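PDB 6DXN: Thiol:disulfide interchange protein from Klebsiella pneumoniae, which probably introduces or exchanges disulfide bonds in proteins of the bacterial periplasm, acting as a thioredoxin-fold oxidoreductase of the DsbA subfamily. Local coordinates for residues 25-30 and 57-62; 31-36 and 151-156; 47-52 and 178-183; 63-68 and 139-144; 74-79 and 135-140. All blocks are in the same frame, centred on the assembly; numbering follows the deposited sequence.

Contact 1: residues 25-30 and 57-62; sequences LVEFFS and MKLEKY
Val26 meets Tyr62 at about a right angle, laying its CG2 methyl over one face of the phenol ring, 3.8 Å from the ring centroid. That methyl stands anti to the backbone N of Val26, while Tyr62 CB also touches Phe28 CD1 (3.8 Å); beta-branched and aromatic residues suit this face, where broad apolar surfaces fill a core. On the other face Glu27 and Lys61 run side by side in the same direction. Their salt bridge is long, 3.6 Å from Glu27 OE1 to Lys61 NZ, and a water joins Glu27 OE2 to the same ammonium. Lys61 bends at chi3 (67°) and brings NZ over the face of the Phe29 ring, a cation-pi contact 4.6 Å from the centroid; Asp46 and Glu91 supply further salt bridges, which probably offsets the buried positive charge and the closeness of Glu27 to Asp46. Toward the N-terminal ends of the segments Leu25 CD2 packs on Leu59 CD1 (3.8 Å). Between the two layers of side chains the strands run parallel: Glu60 N bonds to Leu25 O, Glu27 N to Glu60 O (2.9 Å), Tyr62 N to Glu27 O and Phe29 N to Tyr62 O. Strand 60-63 borders the sheet, and strand 25-29 pairs antiparallel with strand 154-157 on its other side; helix 131-146 covers the Phe28 and Tyr62 face, and helix 34-41 the Glu27 and Lys61 face.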
# COMPACT_ATOMS: atom_id res chain seq x y z
N LEU A 25 -2.82 -1.03 10.28
CA LEU A 25 -1.66 -0.57 9.53
C LEU A 25 -2.00 -0.56 8.04
O LEU A 25 -2.34 -1.60 7.45
CB LEU A 25 -0.48 -1.50 9.82
CG LEU A 25 0.83 -1.14 9.11
CD1 LEU A 25 1.37 0.19 9.62
CD2 LEU A 25 1.86 -2.24 9.28
N VAL A 26 -1.89 0.63 7.43
CA VAL A 26 -2.20 0.78 6.02
C VAL A 26 -1.17 1.73 5.40
O VAL A 26 -0.75 2.72 6.01
CB VAL A 26 -3.66 1.24 5.81
CG1 VAL A 26 -3.94 2.60 6.42
CG2 VAL A 26 -4.04 1.24 4.33
N GLU A 27 -0.74 1.36 4.18
CA GLU A 27 0.16 2.12 3.33
C GLU A 27 -0.63 2.51 2.09
O GLU A 27 -1.02 1.64 1.31
CB GLU A 27 1.40 1.29 2.96
CG GLU A 27 2.29 1.92 1.88
CD GLU A 27 3.42 1.03 1.38
OE1 GLU A 27 3.42 -0.17 1.73
OE2 GLU A 27 4.30 1.53 0.65
N PHE A 28 -0.90 3.81 1.94
CA PHE A 28 -1.56 4.28 0.74
C PHE A 28 -0.48 4.40 -0.34
O PHE A 28 0.59 4.93 -0.08
CB PHE A 28 -2.34 5.58 1.00
CG PHE A 28 -3.55 5.42 1.90
CD1 PHE A 28 -4.75 4.97 1.39
CD2 PHE A 28 -3.49 5.77 3.24
CE1 PHE A 28 -5.87 4.84 2.21
CE2 PHE A 28 -4.60 5.65 4.06
CZ PHE A 28 -5.79 5.18 3.54
N PHE A 29 -0.76 3.87 -1.52
CA PHE A 29 0.24 3.89 -2.55
C PHE A 29 -0.41 4.02 -3.93
O PHE A 29 -1.63 3.93 -4.08
CB PHE A 29 1.07 2.60 -2.48
CG PHE A 29 0.40 1.40 -3.10
CD1 PHE A 29 -0.59 0.70 -2.43
CD2 PHE A 29 0.76 0.98 -4.37
CE1 PHE A 29 -1.20 -0.40 -3.02
CE2 PHE A 29 0.15 -0.12 -4.96
CZ PHE A 29 -0.83 -0.81 -4.28
N SER A 30 0.45 4.24 -4.93
CA SER A 30 0.04 4.33 -6.31
C SER A 30 1.08 3.59 -7.15
O SER A 30 2.29 3.76 -6.94
CB SER A 30 -0.12 5.76 -6.75
OG SER A 30 -0.39 5.82 -8.13
N MSE A 57 -1.83 -9.76 12.11
CA MSE A 57 -1.77 -8.39 11.62
C MSE A 57 -0.87 -8.28 10.43
O MSE A 57 0.28 -8.71 10.46
CB MSE A 57 -1.24 -7.52 12.74
CG MSE A 57 -0.03 -6.75 12.28
SE MSE A 57 -0.02 -5.13 13.38
CE MSE A 57 -0.77 -3.94 12.01
N LYS A 58 -1.41 -7.68 9.36
CA LYS A 58 -0.68 -7.51 8.12
C LYS A 58 -0.56 -6.03 7.77
O LYS A 58 -1.25 -5.17 8.34
CB LYS A 58 -1.40 -8.13 6.91
CG LYS A 58 -1.95 -9.54 7.08
CD LYS A 58 -2.29 -10.21 5.75
CE LYS A 58 -3.01 -9.31 4.77
NZ LYS A 58 -4.26 -8.74 5.32
N LEU A 59 0.35 -5.76 6.84
CA LEU A 59 0.49 -4.47 6.25
C LEU A 59 -0.58 -4.42 5.16
O LEU A 59 -0.51 -5.20 4.21
CB LEU A 59 1.89 -4.31 5.66
CG LEU A 59 2.10 -3.10 4.76
CD1 LEU A 59 1.89 -1.80 5.53
CD2 LEU A 59 3.48 -3.12 4.11
N GLU A 60 -1.60 -3.58 5.34
CA GLU A 60 -2.63 -3.46 4.30
C GLU A 60 -2.18 -2.38 3.32
O GLU A 60 -1.74 -1.31 3.70
CB GLU A 60 -4.00 -3.19 4.91
CG GLU A 60 -4.61 -4.42 5.57
CD GLU A 60 -6.07 -4.28 5.97
OE1 GLU A 60 -6.55 -3.14 6.07
OE2 GLU A 60 -6.72 -5.32 6.17
N LYS A 61 -2.27 -2.71 2.03
CA LYS A 61 -1.89 -1.76 1.01
C LYS A 61 -3.16 -1.35 0.27
O LYS A 61 -3.85 -2.18 -0.31
CB LYS A 61 -0.79 -2.33 0.12
CG LYS A 61 0.53 -2.57 0.83
CD LYS A 61 1.72 -2.75 -0.06
CE LYS A 61 2.07 -1.49 -0.82
NZ LYS A 61 3.33 -1.66 -1.59
N TYR A 62 -3.45 -0.05 0.33
CA TYR A 62 -4.61 0.54 -0.31
C TYR A 62 -4.14 1.40 -1.49
O TYR A 62 -3.37 2.34 -1.32
CB TYR A 62 -5.41 1.31 0.75
CG TYR A 62 -6.26 0.45 1.66
CD1 TYR A 62 -6.04 -0.91 1.82
CD2 TYR A 62 -7.21 1.04 2.47
CE1 TYR A 62 -6.82 -1.67 2.67
CE2 TYR A 62 -7.99 0.29 3.33
CZ TYR A 62 -7.80 -1.07 3.44
OH TYR A 62 -8.58 -1.78 4.30
O HOH W 1 -3.75 -3.41 8.86
O HOH W 2 4.31 1.30 -2.21

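Contact 2: residues 31-36 and 151-156; sequences FYCGPC and GTPSFY
The backbones come closest where the first turn of helix 34-41 meets the loop leading into strand 154-157, with the CA atoms of Cys36 and Pro153 5.1 Å apart and a cis peptide bond between Thr152 and Pro153. Cys36 SG lies against this bend, 3.4 Å from Pro153 N and 3.5 Å from Thr152 CB, and it also meets the proline ring at Pro153 CB. Cys33 SG approaches the carbonyl before the cis bond, 3.1 Å from Thr152 O, with Thr152 OG1 at 3.4 Å. This is the thioredoxin-type active-site arrangement: a CxxC motif at a helix start, faced by the cis-proline loop. The two cysteines are the predicted redox-active pair, but no disulfide joins them here. Cys33 occupies the N-cap position, and its sulfur, anti to its own backbone N (chi1 -175°), accepts a weak capping bond from Cys36 N. Proline suits the helix's first turn because its missing N-H would have no helical acceptor there, and Pro35 CB rests 3.8 Å from Pro153 CD. Farther out, Pro153 touches Glu27 of strand 25-29, and Cys36 touches Phe29 and, on helix 87-99, Phe95.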
# COMPACT_ATOMS: atom_id res chain seq x y z
N PHE A 31 0.60 2.77 -8.08
CA PHE A 31 1.53 2.06 -8.93
C PHE A 31 2.29 3.03 -9.83
O PHE A 31 3.24 2.62 -10.46
CB PHE A 31 0.82 0.98 -9.74
CG PHE A 31 0.46 -0.27 -8.98
CD1 PHE A 31 1.45 -1.20 -8.68
CD2 PHE A 31 -0.85 -0.55 -8.62
CE1 PHE A 31 1.13 -2.37 -8.00
CE2 PHE A 31 -1.16 -1.72 -7.94
CZ PHE A 31 -0.17 -2.62 -7.62
N TYR A 32 1.85 4.30 -9.91
CA TYR A 32 2.51 5.35 -10.73
C TYR A 32 3.62 6.07 -9.95
O TYR A 32 4.46 6.76 -10.54
CB TYR A 32 1.54 6.49 -11.10
CG TYR A 32 0.51 6.24 -12.17
CD1 TYR A 32 -0.74 5.71 -11.86
CD2 TYR A 32 0.75 6.63 -13.48
CE1 TYR A 32 -1.70 5.52 -12.84
CE2 TYR A 32 -0.21 6.44 -14.47
CZ TYR A 32 -1.44 5.89 -14.15
OH TYR A 32 -2.38 5.71 -15.12
N CYS A 33 3.59 5.93 -8.62
CA CYS A 33 4.51 6.63 -7.70
C CYS A 33 5.87 5.93 -7.61
O CYS A 33 5.96 4.77 -7.21
CB CYS A 33 3.85 6.71 -6.33
SG CYS A 33 4.79 7.67 -5.10
N GLY A 34 6.94 6.66 -7.97
CA GLY A 34 8.31 6.12 -7.94
C GLY A 34 8.69 5.59 -6.56
O GLY A 34 9.08 4.43 -6.41
N PRO A 35 8.62 6.43 -5.50
CA PRO A 35 8.92 6.00 -4.14
C PRO A 35 8.05 4.82 -3.69
O PRO A 35 8.49 4.01 -2.89
CB PRO A 35 8.65 7.25 -3.29
CG PRO A 35 8.85 8.39 -4.27
CD PRO A 35 8.30 7.87 -5.58
N CYS A 36 6.82 4.73 -4.22
CA CYS A 36 5.95 3.60 -3.88
C CYS A 36 6.59 2.31 -4.39
O CYS A 36 6.54 1.29 -3.75
CB CYS A 36 4.54 3.75 -4.44
SG CYS A 36 3.52 4.94 -3.53
N GLY A 151 -0.52 12.16 -0.22
CA GLY A 151 0.75 11.73 -0.79
C GLY A 151 0.96 10.23 -0.66
O GLY A 151 0.25 9.56 0.12
N THR A 152 1.90 9.71 -1.45
CA THR A 152 2.22 8.28 -1.44
C THR A 152 3.73 8.09 -1.59
O THR A 152 4.39 8.88 -2.26
CB THR A 152 1.45 7.53 -2.54
OG1 THR A 152 1.72 8.15 -3.80
CG2 THR A 152 -0.04 7.50 -2.32
N PRO A 153 4.28 7.05 -0.94
CA PRO A 153 3.55 6.12 -0.10
C PRO A 153 3.28 6.77 1.27
O PRO A 153 4.13 7.50 1.78
CB PRO A 153 4.45 4.89 -0.01
CG PRO A 153 5.84 5.48 -0.11
CD PRO A 153 5.68 6.64 -1.07
N SER A 154 2.10 6.51 1.83
CA SER A 154 1.70 7.12 3.08
C SER A 154 1.28 6.03 4.07
O SER A 154 0.36 5.29 3.81
CB SER A 154 0.63 8.14 2.83
OG SER A 154 0.46 9.01 3.94
N PHE A 155 1.97 5.96 5.22
CA PHE A 155 1.66 4.96 6.25
C PHE A 155 0.85 5.59 7.39
O PHE A 155 1.17 6.69 7.85
CB PHE A 155 2.95 4.34 6.81
CG PHE A 155 3.78 3.58 5.81
CD1 PHE A 155 4.51 4.25 4.84
CD2 PHE A 155 3.85 2.20 5.85
CE1 PHE A 155 5.27 3.55 3.91
CE2 PHE A 155 4.63 1.50 4.94
CZ PHE A 155 5.34 2.17 3.97
N TYR A 156 -0.21 4.87 7.81
CA TYR A 156 -1.09 5.25 8.92
C TYR A 156 -1.21 4.08 9.90
O TYR A 156 -1.50 2.96 9.50
CB TYR A 156 -2.48 5.66 8.42
CG TYR A 156 -2.52 6.94 7.63
CD1 TYR A 156 -2.12 6.96 6.31
CD2 TYR A 156 -2.97 8.12 8.20
CE1 TYR A 156 -2.15 8.13 5.57
CE2 TYR A 156 -3.01 9.30 7.47
CZ TYR A 156 -2.59 9.30 6.15
OH TYR A 156 -2.62 10.45 5.41

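Contact 3: residues 47-52 and 178-183; sequences TAIRKR and EDMANL
Ala181 CB fits against the backbone of helix 45-52, 3.8 Å from both Ala48 O and Ile49 CA. Such small residues let the helices come within 8.3 Å of each other, their axes crossing at -45°. Beside this close point Ile49 CD1 touches CG of the selenomethionine Met180 at 3.7 Å; branched and flexible apolar chains fill the space next to the alanine, and Phe155 of the sheet lies against both. Toward the rim, Arg52, bent at chi2 and chi3, reaches across, laying its CG on Ala181 CB (4.0 Å) and bringing the guanidinium edge to Asn182 OD1. The guanidinium and amide planes stand 82° apart. Arg52 NH1 gives Asn182 OD1 a weak bond of 2.9 Å; Arg52 NH2 also bonds to it, at a doubtfully short distance. Glu178 OE2 is 4.9 Å from Arg52 NH1, without direct contact. Asp179, on the same helix, is bound to Lys4, Tyr6 and Ala169 N. The chemistry implies an apolar helix junction closed at its rim by a polar pair, one bond weak and the other of doubtful length.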
# COMPACT_ATOMS: atom_id res chain seq x y z
N THR A 47 8.80 -5.27 3.05
CA THR A 47 9.23 -6.57 3.63
C THR A 47 9.73 -6.36 5.06
O THR A 47 9.43 -7.14 5.98
CB THR A 47 10.27 -7.26 2.75
OG1 THR A 47 9.67 -7.54 1.48
CG2 THR A 47 10.80 -8.56 3.33
N ALA A 48 10.50 -5.28 5.26
CA ALA A 48 11.07 -4.96 6.57
C ALA A 48 9.95 -4.89 7.63
O ALA A 48 10.01 -5.55 8.68
CB ALA A 48 11.84 -3.66 6.49
N ILE A 49 8.92 -4.11 7.32
CA ILE A 49 7.76 -3.95 8.21
C ILE A 49 7.09 -5.31 8.47
O ILE A 49 6.83 -5.65 9.64
CB ILE A 49 6.78 -2.92 7.61
CG1 ILE A 49 7.40 -1.52 7.57
CG2 ILE A 49 5.45 -2.91 8.36
CD1 ILE A 49 6.59 -0.49 6.81
N ARG A 50 6.82 -6.09 7.41
CA ARG A 50 6.08 -7.39 7.55
C ARG A 50 6.85 -8.39 8.40
O ARG A 50 6.27 -9.12 9.21
CB ARG A 50 5.85 -8.07 6.20
CG ARG A 50 4.84 -7.38 5.31
CD ARG A 50 4.53 -8.27 4.13
NE ARG A 50 3.76 -7.57 3.13
CZ ARG A 50 4.27 -6.96 2.07
NH1 ARG A 50 5.57 -6.99 1.84
NH2 ARG A 50 3.47 -6.31 1.25
N LYS A 51 8.17 -8.42 8.19
CA LYS A 51 9.09 -9.31 8.88
C LYS A 51 9.00 -9.10 10.40
O LYS A 51 9.30 -10.02 11.16
CB LYS A 51 10.50 -9.01 8.36
CG LYS A 51 11.63 -9.87 8.90
CD LYS A 51 12.96 -9.52 8.26
CE LYS A 51 12.92 -9.64 6.75
NZ LYS A 51 14.23 -9.34 6.13
N ARG A 52 8.55 -7.91 10.82
CA ARG A 52 8.52 -7.52 12.25
C ARG A 52 7.11 -7.52 12.86
O ARG A 52 6.98 -7.31 14.07
CB ARG A 52 9.09 -6.11 12.39
CG ARG A 52 10.49 -5.93 11.82
CD ARG A 52 11.58 -6.52 12.69
NE ARG A 52 11.70 -5.80 13.96
CZ ARG A 52 12.29 -4.62 14.09
NH1 ARG A 52 12.78 -3.99 13.03
NH2 ARG A 52 12.39 -4.06 15.28
N GLU A 178 14.78 -0.51 8.22
CA GLU A 178 14.75 -1.04 9.58
C GLU A 178 14.14 0.01 10.53
O GLU A 178 13.35 -0.34 11.40
CB GLU A 178 16.14 -1.43 10.07
CG GLU A 178 16.13 -2.14 11.43
CD GLU A 178 17.49 -2.40 12.05
OE1 GLU A 178 18.38 -1.53 11.92
OE2 GLU A 178 17.67 -3.49 12.65
N ASP A 179 14.49 1.28 10.32
CA ASP A 179 14.06 2.41 11.16
C ASP A 179 12.55 2.62 10.98
O ASP A 179 11.84 2.99 11.93
CB ASP A 179 14.87 3.68 10.83
CG ASP A 179 14.94 4.70 11.96
OD1 ASP A 179 14.78 4.29 13.12
OD2 ASP A 179 15.19 5.90 11.67
N MSE A 180 12.07 2.39 9.76
CA MSE A 180 10.66 2.54 9.45
C MSE A 180 9.87 1.48 10.17
O MSE A 180 8.83 1.77 10.78
CB MSE A 180 10.43 2.49 7.94
CG MSE A 180 8.96 2.25 7.62
SE MSE A 180 7.89 3.85 8.00
CE MSE A 180 8.17 4.77 6.27
N ALA A 181 10.35 0.23 10.11
CA ALA A 181 9.68 -0.89 10.78
C ALA A 181 9.69 -0.67 12.30
O ALA A 181 8.73 -1.01 12.99
CB ALA A 181 10.34 -2.20 10.42
N ASN A 182 10.80 -0.11 12.80
CA ASN A 182 10.93 0.19 14.23
C ASN A 182 9.88 1.24 14.63
O ASN A 182 9.17 1.06 15.62
CB ASN A 182 12.35 0.62 14.59
CG ASN A 182 13.33 -0.53 14.64
OD1 ASN A 182 12.94 -1.69 14.79
ND2 ASN A 182 14.61 -0.23 14.55
N LEU A 183 9.79 2.33 13.84
CA LEU A 183 8.81 3.40 14.08
C LEU A 183 7.38 2.84 14.02
O LEU A 183 6.55 3.16 14.88
CB LEU A 183 8.99 4.53 13.06
CG LEU A 183 7.92 5.62 13.09
CD1 LEU A 183 7.83 6.28 14.46
CD2 LEU A 183 8.19 6.68 12.03

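Contact 4: residues 63-68 and 139-144; sequences HVSQMG and RQDNLV
The turn that leaves the edge strand 60-63 of the thioredoxin-type sheet meets helix 131-146 here, and side chains of the helix take up polar groups of the turn. Gln140 OE1 accepts a straight bond from His63 N (3.2 Å, 174° at the hydrogen), although the donor is tilted out of the carbonyl plane; glutamine is long enough to reach a strand's backbone N-H from a helix. Gln140 NE2 bonds to Leu136 O of its own helix, which leaves OE1 turned to His63 N. Two residues on, Ser65 OG donates at 2.6 Å to Asp141 OD1, next to Gln140 in the chain, which accepts on its syn lone pair. The same hydroxyl is hydrogen-bonded to Thr75, which also holds His63 ND1. A water adds a further link, donating to His63 O and Asp141 OD1 (2.7 Å) and accepting from Ser65 N, near the start of the type I turn from Val64 to Met67. The apolar end is Val144, whose CG2 meets Val64 CG2 at 4.1 Å with the side chains nearly perpendicular, while its CG1 touches Gln66 NE2. Val64 continues the backbone pairing with Phe29 of strand 25-29, Val144 packs on Phe28, and helix 71-83 lies beside Gln140 and Asp141.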
# COMPACT_ATOMS: atom_id res chain seq x y z
N HIS A 63 -4.63 1.06 -2.68
CA HIS A 63 -4.27 1.78 -3.89
C HIS A 63 -5.11 3.06 -4.01
O HIS A 63 -6.27 3.06 -3.70
CB HIS A 63 -4.37 0.85 -5.11
CG HIS A 63 -3.72 1.45 -6.30
ND1 HIS A 63 -4.44 2.02 -7.32
CD2 HIS A 63 -2.42 1.67 -6.58
CE1 HIS A 63 -3.61 2.52 -8.21
NE2 HIS A 63 -2.37 2.34 -7.77
N VAL A 64 -4.47 4.15 -4.48
CA VAL A 64 -5.11 5.49 -4.65
C VAL A 64 -5.68 5.61 -6.07
O VAL A 64 -4.94 5.80 -7.04
CB VAL A 64 -4.09 6.61 -4.35
CG1 VAL A 64 -4.65 8.00 -4.65
CG2 VAL A 64 -3.58 6.54 -2.92
N SER A 65 -7.02 5.56 -6.17
CA SER A 65 -7.75 5.59 -7.45
C SER A 65 -7.70 6.97 -8.14
O SER A 65 -7.72 7.04 -9.37
CB SER A 65 -9.20 5.20 -7.26
OG SER A 65 -9.33 3.82 -6.95
N GLN A 66 -7.63 8.04 -7.34
CA GLN A 66 -7.67 9.41 -7.87
C GLN A 66 -6.33 9.83 -8.49
O GLN A 66 -6.18 10.99 -8.88
CB GLN A 66 -8.12 10.37 -6.77
CG GLN A 66 -7.11 10.54 -5.64
CD GLN A 66 -7.64 11.40 -4.52
OE1 GLN A 66 -8.84 11.62 -4.39
NE2 GLN A 66 -6.73 11.86 -3.67
N MSE A 67 -5.36 8.91 -8.59
CA MSE A 67 -4.07 9.25 -9.19
C MSE A 67 -3.91 8.60 -10.55
O MSE A 67 -4.03 7.39 -10.68
CB MSE A 67 -2.90 8.85 -8.28
CG MSE A 67 -2.74 9.79 -7.07
SE MSE A 67 -1.30 9.15 -5.87
CE MSE A 67 0.23 9.28 -7.11
N GLY A 68 -3.67 9.43 -11.58
CA GLY A 68 -3.42 8.99 -12.97
C GLY A 68 -4.65 8.42 -13.68
O GLY A 68 -5.67 8.10 -13.06
N ARG A 139 -13.71 0.27 -0.11
CA ARG A 139 -12.96 0.49 1.14
C ARG A 139 -11.73 1.38 0.87
O ARG A 139 -11.45 2.33 1.61
CB ARG A 139 -12.53 -0.86 1.73
CG ARG A 139 -11.62 -0.80 2.95
CD ARG A 139 -12.29 -0.24 4.20
NE ARG A 139 -11.50 -0.45 5.41
CZ ARG A 139 -11.88 -0.09 6.63
NH1 ARG A 139 -13.03 0.54 6.81
NH2 ARG A 139 -11.10 -0.35 7.67
N GLN A 140 -10.98 1.01 -0.17
CA GLN A 140 -9.77 1.72 -0.58
C GLN A 140 -10.08 3.19 -0.90
O GLN A 140 -9.41 4.08 -0.38
CB GLN A 140 -9.12 0.97 -1.75
CG GLN A 140 -8.34 -0.27 -1.31
CD GLN A 140 -7.95 -1.16 -2.47
OE1 GLN A 140 -6.78 -1.25 -2.84
NE2 GLN A 140 -8.93 -1.80 -3.07
N ASP A 141 -11.09 3.44 -1.74
CA ASP A 141 -11.48 4.80 -2.14
C ASP A 141 -12.02 5.60 -0.95
O ASP A 141 -11.71 6.79 -0.78
CB ASP A 141 -12.52 4.76 -3.27
CG ASP A 141 -12.02 4.15 -4.58
OD1 ASP A 141 -10.79 4.14 -4.80
OD2 ASP A 141 -12.88 3.69 -5.37
N ASN A 142 -12.84 4.95 -0.12
CA ASN A 142 -13.48 5.62 1.02
C ASN A 142 -12.43 6.10 2.04
O ASN A 142 -12.55 7.20 2.58
CB ASN A 142 -14.48 4.70 1.72
CG ASN A 142 -15.25 5.41 2.81
OD1 ASN A 142 -15.72 6.53 2.61
ND2 ASN A 142 -15.41 4.75 3.94
N LEU A 143 -11.42 5.27 2.31
CA LEU A 143 -10.40 5.62 3.31
C LEU A 143 -9.44 6.70 2.79
O LEU A 143 -8.94 7.51 3.59
CB LEU A 143 -9.67 4.37 3.79
CG LEU A 143 -10.28 3.70 5.03
CD1 LEU A 143 -11.78 3.55 4.93
CD2 LEU A 143 -9.63 2.36 5.31
N VAL A 144 -9.19 6.74 1.48
CA VAL A 144 -8.32 7.80 0.94
C VAL A 144 -8.98 9.15 1.27
O VAL A 144 -8.29 10.12 1.59
CB VAL A 144 -8.05 7.61 -0.57
CG1 VAL A 144 -7.53 8.88 -1.23
CG2 VAL A 144 -7.09 6.46 -0.81
O HOH W 3 -8.34 4.72 -3.72

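Contact 5: residues 74-79 and 135-140; sequences LTEAWA and ALIARQ
Apolar contacts carry most of this crossing. Ala79 CB sits 3.6 Å from Ile137 CG1 and 4.1 Å from Leu136 CD2, its small methyl leaving room for two larger neighbours. Ile137 carries CG1 anti to its carbonyl carbon (chi1 -66°), which sends CD1 over to Glu76, 3.8 Å from both CA and CG; the aliphatic part of Glu76 is used here, while its carboxylate turns to Gln128. The mixed contacts involve the amide of Gln140. Thr75 CG2 comes from the opposite direction to within 3.6 Å of Gln140 NE2, and Gln140 OE1 lies at the edge of the Trp78 ring, 3.5 Å from CD1. Among hydrogen bonds, none crosses between the helices, but Gln140 NE2 bonds back to Leu136 O (2.9 Å), fixing the amide's rotation; Leu136 O receives Gln140 N from the opposite face of its plane. Trp78 NE1 bonds to Lys61 O of the sheet. With axes 9.0 Å apart and crossing at 128°, helices 71-83 and 131-146 belong to the helical region characteristic of DsbA-type thioredoxin folds.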
# COMPACT_ATOMS: atom_id res chain seq x y z
N LEU A 74 -6.50 0.10 -11.72
CA LEU A 74 -5.45 -0.40 -10.85
C LEU A 74 -5.99 -0.73 -9.44
O LEU A 74 -5.59 -1.73 -8.88
CB LEU A 74 -4.32 0.63 -10.78
CG LEU A 74 -3.50 0.79 -12.06
CD1 LEU A 74 -2.66 2.06 -12.02
CD2 LEU A 74 -2.63 -0.43 -12.31
N THR A 75 -6.89 0.10 -8.90
CA THR A 75 -7.47 -0.19 -7.57
C THR A 75 -8.29 -1.47 -7.67
O THR A 75 -8.36 -2.25 -6.74
CB THR A 75 -8.29 1.00 -7.03
OG1 THR A 75 -7.43 2.13 -6.98
CG2 THR A 75 -8.87 0.76 -5.66
N GLU A 76 -8.88 -1.69 -8.86
CA GLU A 76 -9.65 -2.87 -9.12
C GLU A 76 -8.71 -4.06 -9.27
O GLU A 76 -8.96 -5.14 -8.73
CB GLU A 76 -10.50 -2.66 -10.37
CG GLU A 76 -11.32 -3.88 -10.76
CD GLU A 76 -12.16 -3.65 -12.00
OE1 GLU A 76 -11.58 -3.30 -13.05
OE2 GLU A 76 -13.39 -3.78 -11.90
N ALA A 77 -7.61 -3.86 -10.02
CA ALA A 77 -6.65 -4.93 -10.25
C ALA A 77 -6.03 -5.39 -8.92
O ALA A 77 -5.81 -6.58 -8.70
CB ALA A 77 -5.60 -4.48 -11.23
N TRP A 78 -5.78 -4.43 -8.02
CA TRP A 78 -5.16 -4.78 -6.72
C TRP A 78 -6.15 -5.61 -5.88
O TRP A 78 -5.78 -6.60 -5.24
CB TRP A 78 -4.66 -3.50 -6.04
CG TRP A 78 -3.81 -3.71 -4.83
CD1 TRP A 78 -4.03 -3.20 -3.58
CD2 TRP A 78 -2.61 -4.50 -4.73
NE1 TRP A 78 -3.04 -3.60 -2.72
CE2 TRP A 78 -2.16 -4.40 -3.39
CE3 TRP A 78 -1.86 -5.27 -5.63
CZ2 TRP A 78 -1.01 -5.05 -2.94
CZ3 TRP A 78 -0.74 -5.93 -5.17
CH2 TRP A 78 -0.32 -5.81 -3.84
N ALA A 79 -7.43 -5.22 -5.93
CA ALA A 79 -8.50 -5.90 -5.20
C ALA A 79 -8.66 -7.33 -5.72
O ALA A 79 -8.77 -8.27 -4.92
CB ALA A 79 -9.78 -5.11 -5.33
N ALA A 135 -16.26 -4.67 -2.58
CA ALA A 135 -16.24 -4.12 -1.23
C ALA A 135 -14.86 -3.55 -0.91
O ALA A 135 -14.77 -2.52 -0.25
CB ALA A 135 -16.64 -5.19 -0.23
N LEU A 136 -13.81 -4.22 -1.39
CA LEU A 136 -12.42 -3.81 -1.13
C LEU A 136 -12.09 -2.55 -1.94
O LEU A 136 -11.38 -1.68 -1.47
CB LEU A 136 -11.48 -4.97 -1.46
CG LEU A 136 -10.02 -4.78 -1.05
CD1 LEU A 136 -9.89 -4.48 0.44
CD2 LEU A 136 -9.21 -6.02 -1.40
N ILE A 137 -12.61 -2.47 -3.17
CA ILE A 137 -12.42 -1.30 -4.04
C ILE A 137 -13.04 -0.08 -3.34
O ILE A 137 -12.45 0.99 -3.29
CB ILE A 137 -13.02 -1.55 -5.44
CG1 ILE A 137 -12.27 -2.65 -6.19
CG2 ILE A 137 -13.07 -0.26 -6.25
CD1 ILE A 137 -12.99 -3.15 -7.42
N ALA A 138 -14.25 -0.25 -2.78
CA ALA A 138 -14.94 0.87 -2.14
C ALA A 138 -14.22 1.27 -0.85
O ALA A 138 -14.10 2.46 -0.55
CB ALA A 138 -16.39 0.54 -1.91
N ARG A 139 -13.71 0.27 -0.11
CA ARG A 139 -12.96 0.49 1.14
C ARG A 139 -11.73 1.38 0.87
O ARG A 139 -11.45 2.33 1.61
CB ARG A 139 -12.53 -0.86 1.73
CG ARG A 139 -11.62 -0.80 2.95
CD ARG A 139 -12.29 -0.24 4.20
NE ARG A 139 -11.50 -0.45 5.41
CZ ARG A 139 -11.88 -0.09 6.63
NH1 ARG A 139 -13.03 0.54 6.81
NH2 ARG A 139 -11.10 -0.35 7.67
N GLN A 140 -10.98 1.01 -0.17
CA GLN A 140 -9.77 1.72 -0.58
C GLN A 140 -10.08 3.19 -0.90
O GLN A 140 -9.41 4.08 -0.38
CB GLN A 140 -9.12 0.97 -1.75
CG GLN A 140 -8.34 -0.27 -1.31
CD GLN A 140 -7.95 -1.16 -2.47
OE1 GLN A 140 -6.78 -1.25 -2.84
NE2 GLN A 140 -8.93 -1.80 -3.07

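Contact 1 lies about 4 Å from the chain's centre, its own centre about 10 to 13 Å from those of the other four. Contact 2 adjoins it through strand 154-157, neighbour of strand 25-29 in the sheet. Contacts 4 and 5, centres about 8 Å apart, share helix 131-146; contact 3 lies across the chain's centre, about 24 and 25 Å from them between centres. Along the chain, contacts 2 and 3 cross contact 1, which closes before contacts 4 and 5 open; these two are nested inside the loops closed by contacts 2 and 3, consistent with a helical insertion in a thioredoxin fold. Contact 2 joins the ends of its loop, the CxxC helix start and the cis-proline loop.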